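Local coordinates for conserved hypothetical protein (Staphylococcus aureus subsp. aureus, PDB 2AP3) that is of unknown function but belongs to a family of putative cell-wall binding lipoproteins and folds as an elongated all-helical bundle, at residues 19-22 / 23-27; 155-158 / 159-162. All coordinates share one frame; numbering follows the deposited sequence.

Contact 1. Residues 19-22 / 23-27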
ATOM      1  N   LYS A  19       8.500 -18.437  18.099  1.00 28.07           N
ATOM      2  CA  LYS A  19       9.253 -17.199  18.373  1.00 29.51           C
ATOM      3  C   LYS A  19      10.128 -16.765  17.202  1.00 29.95           C
ATOM      4  O   LYS A  19      10.142 -15.582  16.843  1.00 30.63           O
ATOM      5  CB  LYS A  19      10.128 -17.346  19.623  1.00 29.69           C
ATOM      6  CG  LYS A  19       9.385 -17.359  20.951  1.00 30.66           C
ATOM      7  CD  LYS A  19      10.349 -17.192  22.144  1.00 31.51           C
ATOM      8  CE  LYS A  19      11.191 -18.437  22.437  1.00 33.54           C
ATOM      9  NZ  LYS A  19      10.432 -19.517  23.148  1.00 34.67           N
ATOM     10  N   ALA A  20      10.859 -17.717  16.622  1.00 30.13           N
ATOM     11  CA  ALA A  20      11.735 -17.477  15.474  1.00 30.67           C
ATOM     12  C   ALA A  20      10.946 -17.096  14.223  1.00 31.00           C
ATOM     13  O   ALA A  20      11.399 -16.264  13.421  1.00 31.28           O
ATOM     14  CB  ALA A  20      12.586 -18.701  15.199  1.00 30.79           C
ATOM     15  N   TYR A  21       9.780 -17.722  14.057  1.00 30.90           N
ATOM     16  CA  TYR A  21       8.870 -17.407  12.957  1.00 30.76           C
ATOM     17  C   TYR A  21       8.337 -15.987  13.085  1.00 30.86           C
ATOM     18  O   TYR A  21       8.446 -15.196  12.144  1.00 30.86           O
ATOM     19  CB  TYR A  21       7.688 -18.391  12.880  1.00 31.14           C
ATOM     20  CG  TYR A  21       6.606 -17.944  11.893  1.00 31.68           C
ATOM     21  CD1 TYR A  21       6.723 -18.213  10.532  1.00 31.99           C
ATOM     22  CD2 TYR A  21       5.484 -17.237  12.329  1.00 32.09           C
ATOM     23  CE1 TYR A  21       5.748 -17.796   9.626  1.00 31.25           C
ATOM     24  CE2 TYR A  21       4.504 -16.814  11.435  1.00 32.37           C
ATOM     25  CZ  TYR A  21       4.641 -17.100  10.084  1.00 32.18           C
ATOM     26  OH  TYR A  21       3.666 -16.675   9.196  1.00 32.76           O
ATOM     27  N   LEU A  22       7.765 -15.675  14.248  1.00 30.62           N
ATOM     28  CA  LEU A  22       7.170 -14.362  14.472  1.00 30.93           C
ATOM     29  C   LEU A  22       8.220 -13.251  14.374  1.00 31.39           C
ATOM     30  O   LEU A  22       7.886 -12.118  14.014  1.00 31.92           O
ATOM     31  CB  LEU A  22       6.379 -14.315  15.784  1.00 30.39           C
ATOM     32  CG  LEU A  22       5.078 -15.141  15.813  1.00 30.10           C
ATOM     33  CD1 LEU A  22       4.509 -15.239  17.229  1.00 31.47           C
ATOM     34  CD2 LEU A  22       4.032 -14.563  14.875  1.00 30.75           C
ATOM     35  N   LYS A  23       9.485 -13.600  14.642  1.00 32.10           N
ATOM     36  CA  LYS A  23      10.625 -12.678  14.503  1.00 32.59           C
ATOM     37  C   LYS A  23      10.991 -12.371  13.049  1.00 32.71           C
ATOM     38  O   LYS A  23      11.365 -11.236  12.722  1.00 32.51           O
ATOM     39  CB  LYS A  23      11.860 -13.251  15.210  1.00 33.14           C
ATOM     40  CG  LYS A  23      12.949 -12.223  15.547  1.00 34.77           C
ATOM     41  CD  LYS A  23      13.057 -12.019  17.054  1.00 36.03           C
ATOM     42  CE  LYS A  23      14.068 -10.924  17.405  1.00 37.44           C
ATOM     43  NZ  LYS A  23      14.777 -11.203  18.694  1.00 38.63           N
ATOM     44  N   GLN A  24      10.949 -13.389  12.195  1.00 32.34           N
ATOM     45  CA  GLN A  24      11.199 -13.200  10.770  1.00 32.68           C
ATOM     46  C   GLN A  24      10.095 -12.326  10.177  1.00 32.42           C
ATOM     47  O   GLN A  24      10.372 -11.430   9.376  1.00 32.03           O
ATOM     48  CB  GLN A  24      11.316 -14.541  10.050  1.00 33.08           C
ATOM     49  CG  GLN A  24      12.624 -15.269  10.365  1.00 34.76           C
ATOM     50  CD  GLN A  24      12.549 -16.783  10.178  1.00 36.72           C
ATOM     51  OE1 GLN A  24      11.574 -17.318   9.644  1.00 37.21           O
ATOM     52  NE2 GLN A  24      13.601 -17.480  10.614  1.00 37.88           N
ATOM     53  N   VAL A  25       8.857 -12.565  10.613  1.00 32.36           N
ATOM     54  CA  VAL A  25       7.696 -11.776  10.156  1.00 32.79           C
ATOM     55  C   VAL A  25       7.773 -10.323  10.625  1.00 33.72           C
ATOM     56  O   VAL A  25       7.389  -9.407   9.892  1.00 33.52           O
ATOM     57  CB  VAL A  25       6.340 -12.432  10.569  1.00 32.65           C
ATOM     58  CG1 VAL A  25       5.165 -11.532  10.206  1.00 32.20           C
ATOM     59  CG2 VAL A  25       6.178 -13.800   9.894  1.00 31.51           C
ATOM     60  N   ASP A  26       8.288 -10.105  11.833  1.00 34.49           N
ATOM     61  CA  ASP A  26       8.414  -8.742  12.355  1.00 35.82           C
ATOM     62  C   ASP A  26       9.601  -7.970  11.777  1.00 35.81           C
ATOM     63  O   ASP A  26       9.521  -6.745  11.631  1.00 35.91           O
ATOM     64  CB  ASP A  26       8.401  -8.718  13.888  1.00 36.36           C
ATOM     65  CG  ASP A  26       6.999  -8.535  14.456  1.00 38.57           C
ATOM     66  OD1 ASP A  26       6.820  -8.773  15.671  1.00 42.72           O
ATOM     67  OD2 ASP A  26       6.071  -8.148  13.698  1.00 41.79           O
ATOM     68  N   LYS A  27      10.677  -8.680  11.427  1.00 35.51           N
ATOM     69  CA  LYS A  27      11.834  -8.062  10.766  1.00 35.14           C
ATOM     70  C   LYS A  27      11.404  -7.529   9.403  1.00 34.79           C
ATOM     71  O   LYS A  27      11.754  -6.418   9.014  1.00 34.60           O
ATOM     72  CB  LYS A  27      12.974  -9.072  10.594  1.00 35.55           C
ATOM     73  CG  LYS A  27      14.240  -8.500   9.956  1.00 36.43           C
ATOM     74  CD  LYS A  27      15.112  -7.797  10.987  1.00 38.76           C
ATOM     75  CE  LYS A  27      16.173  -6.925  10.330  1.00 39.73           C
ATOM     76  NZ  LYS A  27      15.620  -5.603   9.920  1.00 40.42           N
TER
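The carbonyl oxygen of Leu22 accepts the backbone N-H of Asp26, with O and N 3.0 Å apart. It is one of four consecutive i to i+4 bonds here. Lys23 N binds Lys19 O, and Gln24 N binds Ala20 O. Val25 N binds Tyr21 O at 3.1 Å.

The main side-chain meeting is between Tyr21 and Val25, one turn apart. Val25 CG2 sits over one face of the Tyr21 ring, 3.9 Å from its centroid and 22° off the normal, a CH-pi contact. The methyl is displaced toward the hydroxyl end of the ring, and CZ is its nearest ring atom at 3.6 Å. The ring reaches this place because CG of Tyr21 is anti to the backbone N (chi1 170°), which points the ring outward from the helix and tilts it toward Val25 in the next turn. Val25 answers with CG2, the branch beside its own backbone N. CG2 also lies 3.5 Å from Tyr21 O.

Tyr21 OH is hydrogen-bonded to Asp119 OD1 on helix 109-150, which fixes the far end of the ring. Leu118 and Leu122 of that helix touch the Tyr21 side chain, and Leu122 also meets Val25. On another side of the turn, the chain of Gln24 runs past Ala20 O, with CG 3.4 Å from it. The i to i+4 bonds are those of an alpha helix. Tyr21 and Val25 form part of its face against helix 109-150 in a four-helix bundle.

Contact 2. Residues 155-158 / 159-162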
ATOM      1  N   ALA A 155      -9.837  23.392 -24.802  1.00 22.47           N
ATOM      2  CA  ALA A 155     -10.514  22.511 -23.832  1.00 21.85           C
ATOM      3  C   ALA A 155     -11.907  23.065 -23.553  1.00 20.75           C
ATOM      4  O   ALA A 155     -12.086  24.296 -23.512  1.00 21.94           O
ATOM      5  CB  ALA A 155      -9.700  22.392 -22.517  1.00 21.23           C
ATOM      6  N   THR A 156     -12.875  22.153 -23.382  1.00 19.93           N
ATOM      7  CA  THR A 156     -14.260  22.524 -23.061  1.00 19.27           C
ATOM      8  C   THR A 156     -14.717  21.983 -21.694  1.00 17.96           C
ATOM      9  O   THR A 156     -14.146  21.016 -21.164  1.00 18.36           O
ATOM     10  CB  THR A 156     -15.246  21.998 -24.125  1.00 19.32           C
ATOM     11  OG1 THR A 156     -15.427  20.595 -23.949  1.00 19.26           O
ATOM     12  CG2 THR A 156     -14.735  22.301 -25.557  1.00 21.02           C
ATOM     13  N   GLN A 157     -15.763  22.594 -21.139  1.00 16.93           N
ATOM     14  CA  GLN A 157     -16.376  22.076 -19.917  1.00 16.77           C
ATOM     15  C   GLN A 157     -16.887  20.647 -20.066  1.00 16.92           C
ATOM     16  O   GLN A 157     -16.725  19.834 -19.168  1.00 16.18           O
ATOM     17  CB  GLN A 157     -17.508  22.974 -19.406  1.00 15.75           C
ATOM     18  CG  GLN A 157     -17.919  22.600 -17.988  1.00 17.09           C
ATOM     19  CD  GLN A 157     -16.809  22.896 -16.998  1.00 16.91           C
ATOM     20  OE1 GLN A 157     -16.313  24.018 -16.963  1.00 15.74           O
ATOM     21  NE2 GLN A 157     -16.441  21.910 -16.172  1.00 16.51           N
ATOM     22  N   GLN A 158     -17.507  20.355 -21.211  1.00 17.69           N
ATOM     23  CA  GLN A 158     -17.990  19.021 -21.513  1.00 19.80           C
ATOM     24  C   GLN A 158     -16.853  17.989 -21.400  1.00 18.95           C
ATOM     25  O   GLN A 158     -17.028  16.930 -20.777  1.00 19.17           O
ATOM     26  CB  GLN A 158     -18.621  19.016 -22.921  1.00 18.94           C
ATOM     27  CG  GLN A 158     -19.277  17.707 -23.328  1.00 22.41           C
ATOM     28  CD  GLN A 158     -20.072  17.822 -24.636  1.00 22.94           C
ATOM     29  OE1 GLN A 158     -19.878  18.754 -25.431  1.00 27.41           O
ATOM     30  NE2 GLN A 158     -20.970  16.860 -24.864  1.00 27.55           N
ATOM     31  N   GLY A 159     -15.695  18.320 -21.976  1.00 18.61           N
ATOM     32  CA  GLY A 159     -14.518  17.445 -21.924  1.00 17.64           C
ATOM     33  C   GLY A 159     -13.998  17.276 -20.500  1.00 16.87           C
ATOM     34  O   GLY A 159     -13.687  16.172 -20.058  1.00 16.46           O
ATOM     35  N   VAL A 160     -13.892  18.391 -19.797  1.00 16.44           N
ATOM     36  CA  VAL A 160     -13.480  18.358 -18.383  1.00 15.51           C
ATOM     37  C   VAL A 160     -14.401  17.453 -17.578  1.00 16.36           C
ATOM     38  O   VAL A 160     -13.933  16.622 -16.788  1.00 16.46           O
ATOM     39  CB  VAL A 160     -13.458  19.786 -17.770  1.00 15.71           C
ATOM     40  CG1 VAL A 160     -13.353  19.726 -16.239  1.00 13.33           C
ATOM     41  CG2 VAL A 160     -12.328  20.585 -18.329  1.00 15.02           C
ATOM     42  N   ASN A 161     -15.712  17.591 -17.782  1.00 16.58           N
ATOM     43  CA  ASN A 161     -16.666  16.809 -17.003  1.00 17.74           C
ATOM     44  C   ASN A 161     -16.553  15.322 -17.281  1.00 18.67           C
ATOM     45  O   ASN A 161     -16.617  14.517 -16.365  1.00 19.77           O
ATOM     46  CB  ASN A 161     -18.096  17.283 -17.269  1.00 17.55           C
ATOM     47  CG  ASN A 161     -18.359  18.675 -16.724  1.00 17.76           C
ATOM     48  OD1 ASN A 161     -17.559  19.228 -15.975  1.00 18.35           O
ATOM     49  ND2 ASN A 161     -19.497  19.251 -17.106  1.00 18.16           N
ATOM     50  N   GLU A 162     -16.341  14.986 -18.547  1.00 20.60           N
ATOM     51  CA  GLU A 162     -16.244  13.593 -18.992  1.00 22.73           C
ATOM     52  C   GLU A 162     -15.004  12.942 -18.404  1.00 22.56           C
ATOM     53  O   GLU A 162     -15.022  11.775 -18.011  1.00 24.15           O
ATOM     54  CB  GLU A 162     -16.194  13.548 -20.516  1.00 22.61           C
ATOM     55  CG  GLU A 162     -16.124  12.145 -21.128  1.00 25.86           C
ATOM     56  CD  GLU A 162     -15.909  12.185 -22.632  1.00 25.48           C
ATOM     57  OE1 GLU A 162     -16.063  13.271 -23.240  1.00 33.14           O
ATOM     58  OE2 GLU A 162     -15.577  11.124 -23.210  1.00 32.40           O
TER
HETATM   59  O   HOH W   1     -18.530  14.649 -22.920  1.00 40.35           O
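Thr156 OG1 accepts the backbone N-H of Gly159, 3.0 Å away, in a nearly straight bond. Thr156 is the N-cap of helix 157-195. Its chi1 of 75° sets OG1 between the backbone N and the carbonyl carbon, where it can face the first turn. Thr156 O takes Val160 N at 3.0 Å, so both oxygens of the cap residue are used by the start of the helix.

The close-fitting part lies around this turn. Val160 CG2 rests 3.4 Å from Thr156 O. Val160 also touches Leu150 of helix 109-150, while Thr156 N is bound by Tyr149 OH from the same helix. These contacts tie the cap to the preceding helix.

The outer side is polar and more open. Gln157 and Asn161 are exposed, and their amides meet one turn apart. Gln157 NE2 donates to Asn161 OD1 at 2.9 Å, again almost straight. The acceptor lies in the Gln157 amide plane, but the donor stands above the Asn161 carbonyl plane, 37° out of it. The two amide planes are 43° apart. A bend at chi2 of Gln157 carries its amide up toward Asn161. Asn161 N also binds Gln157 O, at 2.8 Å, so the pair is held by both backbone and side chain. Farther round the surface, a water donates to Glu162 OE1 at 2.8 Å and reaches Gln158 O by a weak 3.5 Å bond.

The chemistry is that of a capped helix start. The N-H of Gly159 lies in the first turn and has no earlier helical carbonyl to bond. The Thr156 hydroxyl takes that place and satisfies it.

In the fold
Contact 1 comes first along the chain, within helix 10-30. Contact 2 follows much later, at the beginning of helix 157-195, the last helix. Their centres are 53 Å apart, on opposite sides of the chain's centre, and their nearest atoms are about 42 Å apart. They do not touch. Both meet helix 109-150: residues 19-27 in its first third, at Leu118 and Leu122, and residues 155-162 at its end, at Tyr149 and Leu150. That long helix therefore spans the distance between them. The two contacts mark well-separated parts of one elongated helical bundle.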